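Local coordinates for molybdenum cofactor carrier protein (Chlamydomonas reinhardtii, PDB 2IZ5) that probably binds the molybdenum cofactor and carries it in protected form until it is passed on to the enzymes that need it, at residues Pro14-Met19 and Val110-Gly115; Pro21-Thr26 and Arg53-Met58; Ile47-Gly52 and Ile73-Gly78. All blocks are in the same frame, centred on the assembly; numbering follows the deposited sequence.

In the fold
The three contacts lie in one Rossmann-like domain built on a parallel sheet. Contact 1 pairs strand 15-19 with strand 110-114, and contact 3 pairs strand 47-51 with strand 72-76. Because strands 15-19 and 47-51 are themselves neighbours, joined by backbone bonds between Ile16 and Ile47, the two contacts form one continuous four-strand block; their centres are about 11 Å apart. Contact 2 joins the loop after strand 15-19 to the loop and first helical residues after strand 47-51, its centre about 14 Å from contact 1 and 13 Å from contact 3. Along the chain the segments run 14-19, 21-26, 47-52, 53-58, 73-78 and 110-115. A buried sheet core thus carries loops at the strand ends where Rossmann-like proteins usually bind ligands.

Contact 1 (Pro14-Met19 and Val110-Gly115); sequences PIIGVM and VLVAVG
Ile16, Val18, Val110 and Val112 cover one face of the paired strands 15-19 and 110-114, while Met19, Leu111 and Ala113 lie on the other; between the faces, flat peptide groups link the parallel strands. Gly17 N donates to Val110 O at 3.0 Å, the donor lying in the carbonyl plane. Gly17 O in turn receives Val112 N at 2.7 Å, almost on the line of its own C=O bond. Further on, Met19 N reaches Val112 O at 3.1 Å from a position tilted 19° out of the carbonyl plane, and Met19 O takes Val114 N at 2.9 Å. On the valine face, Ile16 holds CG2 anti to its backbone N, and this methyl meets Val112 CG2 at 4.1 Å; helices 28-43 and 161-173 pack over both residues. On the other face, the Met19 chain bends at chi2 (125°) and chi3 (100°), which brings SD over Leu111, 3.8 Å from CD2. The same methionine also touches Thr120, Glu123 and Val124 of helix 118-129. Gly17 belongs to this face too, where a beta carbon would stand only about 3.0 Å from Leu111 CD2, so a side chain at this position would crowd the leucine methyl. All the touching residues are buried. The alternating bonds therefore satisfy main-chain polar groups that water could hardly reach, while the side chains contribute purely apolar packing, with the methionine side chain bridging Leu111, which its sulfur meets, and helix 118-129.

Contact 2 (Pro21-Thr26 and Arg53-Met58); sequences PGKADT and RSLGVM
Lys23 reaches Leu55 through a chain that leaves the backbone at a chi1 of -90° and runs extended beyond CG, passing across the leucine side chain at about a right angle. Thr26, in turn, has CG2 anti to its backbone N, which presents that methyl to Val57, whose own CG2 is anti to the carbonyl carbon; the two methyls meet at 3.5 Å. Pro21 adds its CD, 4.1 Å from Val57 CG2. The lysine packing is tight, with Lys23 CE 3.5 Å from Leu55 CG, and since Lys23 also touches a crystal neighbour, its pose may owe something to the lattice. Between these groups the backbones come close: Gly22 O accepts a CA-H...O contact from Gly56 CA at 3.5 Å. A beta carbon on Gly56 would collide with that oxygen, and one on Gly22 would jam against the carbonyl O of Pro21. Leu31 and Ala34 of helix 28-43 touch Thr26 and Val57 respectively. The loop after strand 15-19 thus rests on the start of helix 56-67 through methyl contacts, the aliphatic lysine chain and glycine backbone, with Lys23 on the exposed side; such a seam is probably held mainly by dispersion and shape.

Contact 3 (Ile47-Gly52 and Ile73-Gly78); sequences ILLTGG and IGVLPG
Ile73 meets strand 47-51 with both backbone and side chain: its N donates to Leu48 O at 2.7 Å, and its O receives Thr50 N at 3.0 Å. Ile73 CG1 stands anti to the carbonyl carbon (chi1 -54°), which carries CD1 to Ile47 CG2 at 3.7 Å; the same isoleucine packs on Ile90 of the second subunit. Gly74 follows, lying against Gly52 with their CA atoms 3.8 Å apart; a beta carbon on Gly74 would run into Gly52 CA, and one on Gly52 would collide with Leu76 CD1. Thr50 projects on the Gly74 side of the sheet, its OG1 bonded to Val18 O of the neighbouring strand. Val75 N then donates to Thr50 O at 3.0 Å in the carbonyl plane, while Val75 CG2 abuts Leu49 CD1 at 3.5 Å. Val75 O receives Gly52 N at 2.8 Å, but this donor is tilted 33° from the carbonyl plane, consistent with the first segment leaving the strand at Gly52. Leu76 swings its isobutyl group back over that turn, with CD1 3.9 Å from Gly52 CA. Replacing Leu76 by alanine would probably bare the Gly52 backbone on this side and open a gap beside it. The two parallel strands, joined in sequence by helix 56-67 with Leu48 and Thr50 packed beneath it, form a classic beta-alpha-beta unit of the Rossmann-like fold, Gly51 and Gly52 marking where strand 47-51 gives way to the loop before the helix.

Contact 1 (Pro14-Met19 and Val110-Gly115)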
loop_
_atom_site.group_PDB
_atom_site.type_symbol
_atom_site.label_atom_id
_atom_site.label_comp_id
_atom_site.label_asym_id
_atom_site.label_seq_id
_atom_site.Cartn_x
_atom_site.Cartn_y
_atom_site.Cartn_z
ATOM N N PRO B 14 8.938 24.116 1.356
ATOM C CA PRO B 14 9.462 22.945 0.661
ATOM C C PRO B 14 9.771 21.793 1.626
ATOM O O PRO B 14 10.146 22.050 2.772
ATOM C CB PRO B 14 10.731 23.462 -0.047
ATOM C CG PRO B 14 10.603 24.903 -0.086
ATOM C CD PRO B 14 9.775 25.305 1.122
ATOM N N ILE B 15 9.555 20.556 1.138
ATOM C CA ILE B 15 9.860 19.325 1.839
ATOM C C ILE B 15 11.012 18.625 1.115
ATOM O O ILE B 15 10.942 18.361 -0.101
ATOM C CB ILE B 15 8.648 18.370 1.878
ATOM C CG1 ILE B 15 7.406 19.090 2.447
ATOM C CG2 ILE B 15 8.987 17.098 2.686
ATOM C CD1 ILE B 15 6.070 18.329 2.280
ATOM N N ILE B 16 12.042 18.291 1.879
ATOM C CA ILE B 16 13.252 17.614 1.377
ATOM C C ILE B 16 13.293 16.249 2.004
ATOM O O ILE B 16 13.349 16.123 3.219
ATOM C CB ILE B 16 14.622 18.335 1.755
ATOM C CG1 ILE B 16 14.622 19.833 1.395
ATOM C CG2 ILE B 16 15.745 17.667 1.086
ATOM C CD1 ILE B 16 14.303 20.186 -0.113
ATOM N N GLY B 17 13.326 15.243 1.140
ATOM C CA GLY B 17 13.424 13.855 1.512
ATOM C C GLY B 17 14.830 13.303 1.639
ATOM O O GLY B 17 15.676 13.448 0.764
ATOM N N VAL B 18 15.069 12.632 2.743
ATOM C CA VAL B 18 16.374 12.034 3.036
ATOM C C VAL B 18 16.142 10.534 3.242
ATOM O O VAL B 18 15.154 10.110 3.826
ATOM C CB VAL B 18 17.037 12.742 4.228
ATOM C CG1 VAL B 18 18.316 12.028 4.703
ATOM C CG2 VAL B 18 17.328 14.213 3.847
ATOM N N MET B 19 17.041 9.769 2.631
ATOM C CA MET B 19 17.042 8.324 2.530
ATOM C C MET B 19 18.476 7.913 2.780
ATOM O O MET B 19 19.409 8.516 2.230
ATOM C CB MET B 19 16.671 7.834 1.120
ATOM C CG MET B 19 15.382 8.379 0.509
ATOM S SD MET B 19 15.711 9.148 -1.126
ATOM C CE MET B 19 15.217 7.911 -2.224
ATOM N N VAL B 110 12.485 17.631 -3.498
ATOM C CA VAL B 110 13.796 17.106 -3.870
ATOM C C VAL B 110 14.119 16.018 -2.882
ATOM O O VAL B 110 13.694 16.086 -1.763
ATOM C CB VAL B 110 14.904 18.192 -3.853
ATOM C CG1 VAL B 110 16.235 17.637 -4.372
ATOM C CG2 VAL B 110 14.508 19.399 -4.741
ATOM N N LEU B 111 14.837 14.992 -3.330
ATOM C CA LEU B 111 15.332 13.875 -2.487
ATOM C C LEU B 111 16.814 13.735 -2.504
ATOM O O LEU B 111 17.439 13.952 -3.543
ATOM C CB LEU B 111 14.753 12.535 -2.942
ATOM C CG LEU B 111 13.241 12.554 -2.767
ATOM C CD1 LEU B 111 12.597 12.647 -4.154
ATOM C CD2 LEU B 111 12.813 11.366 -2.016
ATOM N N VAL B 112 17.350 13.381 -1.330
ATOM C CA VAL B 112 18.778 13.211 -1.078
ATOM C C VAL B 112 19.051 11.868 -0.413
ATOM O O VAL B 112 18.548 11.599 0.675
ATOM C CB VAL B 112 19.394 14.332 -0.128
ATOM C CG1 VAL B 112 20.890 14.240 -0.138
ATOM C CG2 VAL B 112 18.975 15.770 -0.546
ATOM N N ALA B 113 19.832 11.037 -1.112
ATOM C CA ALA B 113 20.406 9.823 -0.591
ATOM C C ALA B 113 21.780 10.011 0.055
ATOM O O ALA B 113 22.695 10.615 -0.546
ATOM C CB ALA B 113 20.476 8.777 -1.716
ATOM N N VAL B 114 21.911 9.534 1.298
ATOM C CA VAL B 114 23.226 9.430 2.005
ATOM C C VAL B 114 23.558 7.941 2.108
ATOM O O VAL B 114 22.796 7.180 2.656
ATOM C CB VAL B 114 23.259 10.118 3.404
ATOM C CG1 VAL B 114 24.714 10.347 3.855
ATOM C CG2 VAL B 114 22.556 11.476 3.366
ATOM N N GLY B 115 24.623 7.516 1.458
ATOM C CA GLY B 115 24.903 6.094 1.301
ATOM C C GLY B 115 23.905 5.323 0.443
ATOM O O GLY B 115 22.939 5.892 -0.098
#

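Contact 2 (Pro21-Thr26 and Arg53-Met58)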
loop_
_atom_site.group_PDB
_atom_site.type_symbol
_atom_site.label_atom_id
_atom_site.label_comp_id
_atom_site.label_asym_id
_atom_site.label_seq_id
_atom_site.Cartn_x
_atom_site.Cartn_y
_atom_site.Cartn_z
ATOM N N PRO B 21 20.862 4.054 4.158
ATOM C CA PRO B 21 20.900 2.573 4.290
ATOM C C PRO B 21 20.406 1.745 5.519
ATOM O O PRO B 21 20.010 0.562 5.319
ATOM C CB PRO B 21 22.391 2.259 4.074
ATOM C CG PRO B 21 23.085 3.482 4.453
ATOM C CD PRO B 21 22.226 4.587 3.989
ATOM N N GLY B 22 20.494 2.220 6.757
ATOM C CA GLY B 22 20.440 1.212 7.884
ATOM C C GLY B 22 21.448 1.340 9.033
ATOM O O GLY B 22 21.492 2.374 9.668
ATOM N N LYS B 23 22.246 0.315 9.341
ATOM C CA LYS B 23 23.204 0.469 10.477
ATOM C C LYS B 23 24.623 -0.143 10.378
ATOM O O LYS B 23 25.626 0.553 10.659
ATOM C CB LYS B 23 22.526 0.130 11.814
ATOM C CG LYS B 23 21.875 1.402 12.444
ATOM C CD LYS B 23 21.809 1.344 13.976
ATOM C CE LYS B 23 21.448 2.719 14.555
ATOM N NZ LYS B 23 21.069 2.695 16.016
ATOM N N ALA B 24 24.726 -1.413 10.012
ATOM C CA ALA B 24 26.027 -1.949 9.576
ATOM C C ALA B 24 26.135 -1.842 8.039
ATOM O O ALA B 24 27.098 -2.356 7.432
ATOM C CB ALA B 24 26.239 -3.382 10.056
ATOM N N ASP B 25 25.131 -1.194 7.429
ATOM C CA ASP B 25 25.222 -0.692 6.055
ATOM C C ASP B 25 25.499 0.820 6.105
ATOM O O ASP B 25 25.390 1.516 5.109
ATOM C CB ASP B 25 23.923 -0.997 5.284
ATOM C CG ASP B 25 24.137 -1.067 3.771
ATOM O OD1 ASP B 25 23.817 -2.110 3.160
ATOM O OD2 ASP B 25 24.651 -0.095 3.194
ATOM N N THR B 26 25.877 1.298 7.288
ATOM C CA THR B 26 26.161 2.691 7.555
ATOM C C THR B 26 27.564 2.792 8.121
ATOM O O THR B 26 27.962 1.965 8.969
ATOM C CB THR B 26 25.193 3.206 8.602
ATOM O OG1 THR B 26 23.858 2.837 8.217
ATOM C CG2 THR B 26 25.286 4.720 8.740
ATOM N N ARG B 53 12.209 5.860 12.300
ATOM C CA ARG B 53 12.877 5.061 13.341
ATOM C C ARG B 53 14.090 5.784 13.966
ATOM O O ARG B 53 14.798 6.523 13.282
ATOM C CB ARG B 53 13.349 3.696 12.797
ATOM C CG ARG B 53 12.273 2.633 12.717
ATOM C CD ARG B 53 11.939 2.217 11.289
ATOM N NE ARG B 53 11.522 0.812 11.229
ATOM C CZ ARG B 53 11.287 0.129 10.100
ATOM N NH1 ARG B 53 11.405 0.731 8.909
ATOM N NH2 ARG B 53 10.926 -1.167 10.167
ATOM N N SER B 54 14.344 5.526 15.257
ATOM C CA SER B 54 15.534 6.044 15.922
ATOM C C SER B 54 16.733 5.136 15.600
ATOM O O SER B 54 17.242 4.420 16.460
ATOM C CB SER B 54 15.306 6.257 17.440
ATOM O OG SER B 54 14.208 5.516 17.961
ATOM N N LEU B 55 17.164 5.168 14.333
ATOM C CA LEU B 55 18.200 4.259 13.820
ATOM C C LEU B 55 18.876 4.889 12.624
ATOM O O LEU B 55 18.193 5.285 11.689
ATOM C CB LEU B 55 17.556 2.911 13.396
ATOM C CG LEU B 55 18.301 1.590 13.667
ATOM C CD1 LEU B 55 18.355 1.226 15.175
ATOM C CD2 LEU B 55 17.690 0.435 12.858
ATOM N N GLY B 56 20.200 5.056 12.680
ATOM C CA GLY B 56 20.998 5.354 11.484
ATOM C C GLY B 56 20.936 6.747 10.866
ATOM O O GLY B 56 20.751 7.759 11.554
ATOM N N VAL B 57 21.110 6.767 9.541
ATOM C CA VAL B 57 21.234 7.978 8.743
ATOM C C VAL B 57 19.983 8.896 8.816
ATOM O O VAL B 57 20.112 10.122 8.927
ATOM C CB VAL B 57 21.604 7.565 7.258
ATOM C CG1 VAL B 57 21.520 8.681 6.295
ATOM C CG2 VAL B 57 23.043 6.958 7.210
ATOM N N MET B 58 18.789 8.292 8.767
ATOM C CA MET B 58 17.543 9.043 8.759
ATOM C C MET B 58 17.345 9.693 10.123
ATOM O O MET B 58 16.901 10.817 10.231
ATOM C CB MET B 58 16.396 8.135 8.338
ATOM C CG MET B 58 16.638 7.608 6.884
ATOM S SD MET B 58 15.461 6.593 5.961
ATOM C CE MET B 58 14.583 7.786 5.068
#

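Contact 3 (Ile47-Gly52 and Ile73-Gly78)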
loop_
_atom_site.group_PDB
_atom_site.type_symbol
_atom_site.label_atom_id
_atom_site.label_comp_id
_atom_site.label_asym_id
_atom_site.label_seq_id
_atom_site.Cartn_x
_atom_site.Cartn_y
_atom_site.Cartn_z
ATOM N N ILE B 47 11.326 21.690 5.312
ATOM C CA ILE B 47 10.833 20.592 6.136
ATOM C C ILE B 47 11.689 19.383 5.809
ATOM O O ILE B 47 11.979 19.180 4.664
ATOM C CB ILE B 47 9.298 20.362 5.919
ATOM C CG1 ILE B 47 8.522 21.537 6.561
ATOM C CG2 ILE B 47 8.821 19.136 6.566
ATOM C CD1 ILE B 47 7.044 21.576 6.144
ATOM N N LEU B 48 12.182 18.664 6.837
ATOM C CA LEU B 48 12.797 17.350 6.675
ATOM C C LEU B 48 11.783 16.201 6.751
ATOM O O LEU B 48 11.057 16.056 7.737
ATOM C CB LEU B 48 13.876 17.137 7.724
ATOM C CG LEU B 48 14.786 15.887 7.651
ATOM C CD1 LEU B 48 15.139 15.480 6.220
ATOM C CD2 LEU B 48 16.073 16.207 8.412
ATOM N N LEU B 49 11.764 15.394 5.699
ATOM C CA LEU B 49 10.955 14.177 5.623
ATOM C C LEU B 49 11.874 12.972 5.402
ATOM O O LEU B 49 12.736 12.947 4.527
ATOM C CB LEU B 49 9.845 14.310 4.568
ATOM C CG LEU B 49 9.104 13.128 3.898
ATOM C CD1 LEU B 49 9.210 11.817 4.549
ATOM C CD2 LEU B 49 7.642 13.471 3.785
ATOM N N THR B 50 11.743 12.002 6.289
ATOM C CA THR B 50 12.641 10.872 6.307
ATOM C C THR B 50 11.890 9.707 6.968
ATOM O O THR B 50 10.676 9.805 7.185
ATOM C CB THR B 50 14.007 11.265 6.994
ATOM O OG1 THR B 50 14.977 10.253 6.765
ATOM C CG2 THR B 50 13.894 11.450 8.483
ATOM N N GLY B 51 12.591 8.603 7.215
ATOM C CA GLY B 51 12.033 7.448 7.914
ATOM C C GLY B 51 12.047 7.819 9.374
ATOM O O GLY B 51 12.900 8.611 9.815
ATOM N N GLY B 52 11.101 7.287 10.129
ATOM C CA GLY B 52 10.875 7.752 11.499
ATOM C C GLY B 52 11.405 6.882 12.617
ATOM O O GLY B 52 11.085 7.138 13.780
ATOM N N ILE B 73 9.221 15.355 9.613
ATOM C CA ILE B 73 8.209 14.335 9.350
ATOM C C ILE B 73 8.902 12.971 9.216
ATOM O O ILE B 73 9.811 12.795 8.376
ATOM C CB ILE B 73 7.469 14.639 8.031
ATOM C CG1 ILE B 73 6.879 16.050 8.017
ATOM C CG2 ILE B 73 6.362 13.638 7.807
ATOM C CD1 ILE B 73 6.297 16.413 6.620
ATOM N N GLY B 74 8.520 12.041 10.075
ATOM C CA GLY B 74 8.991 10.664 10.022
ATOM C C GLY B 74 7.899 9.731 9.553
ATOM O O GLY B 74 6.817 9.795 10.064
ATOM N N VAL B 75 8.188 8.918 8.537
ATOM C CA VAL B 75 7.293 7.912 7.985
ATOM C C VAL B 75 7.628 6.578 8.646
ATOM O O VAL B 75 8.823 6.252 8.849
ATOM C CB VAL B 75 7.379 7.865 6.451
ATOM C CG1 VAL B 75 6.331 6.973 5.866
ATOM C CG2 VAL B 75 7.152 9.271 5.900
ATOM N N LEU B 76 6.573 5.896 9.110
ATOM C CA LEU B 76 6.693 4.607 9.755
ATOM C C LEU B 76 5.715 3.565 9.172
ATOM O O LEU B 76 4.688 3.900 8.587
ATOM C CB LEU B 76 6.443 4.737 11.259
ATOM C CG LEU B 76 7.498 5.520 12.042
ATOM C CD1 LEU B 76 7.129 7.000 12.230
ATOM C CD2 LEU B 76 7.682 4.894 13.388
ATOM N N PRO B 77 6.061 2.273 9.318
ATOM C CA PRO B 77 5.033 1.244 9.317
ATOM C C PRO B 77 4.447 1.028 10.712
ATOM O O PRO B 77 5.126 1.242 11.722
ATOM C CB PRO B 77 5.816 0.018 8.920
ATOM C CG PRO B 77 7.162 0.230 9.572
ATOM C CD PRO B 77 7.422 1.694 9.464
ATOM N N GLY B 78 3.180 0.646 10.763
ATOM C CA GLY B 78 2.734 -0.293 11.766
ATOM C C GLY B 78 2.009 0.128 13.035
ATOM O O GLY B 78 1.002 0.847 12.977
#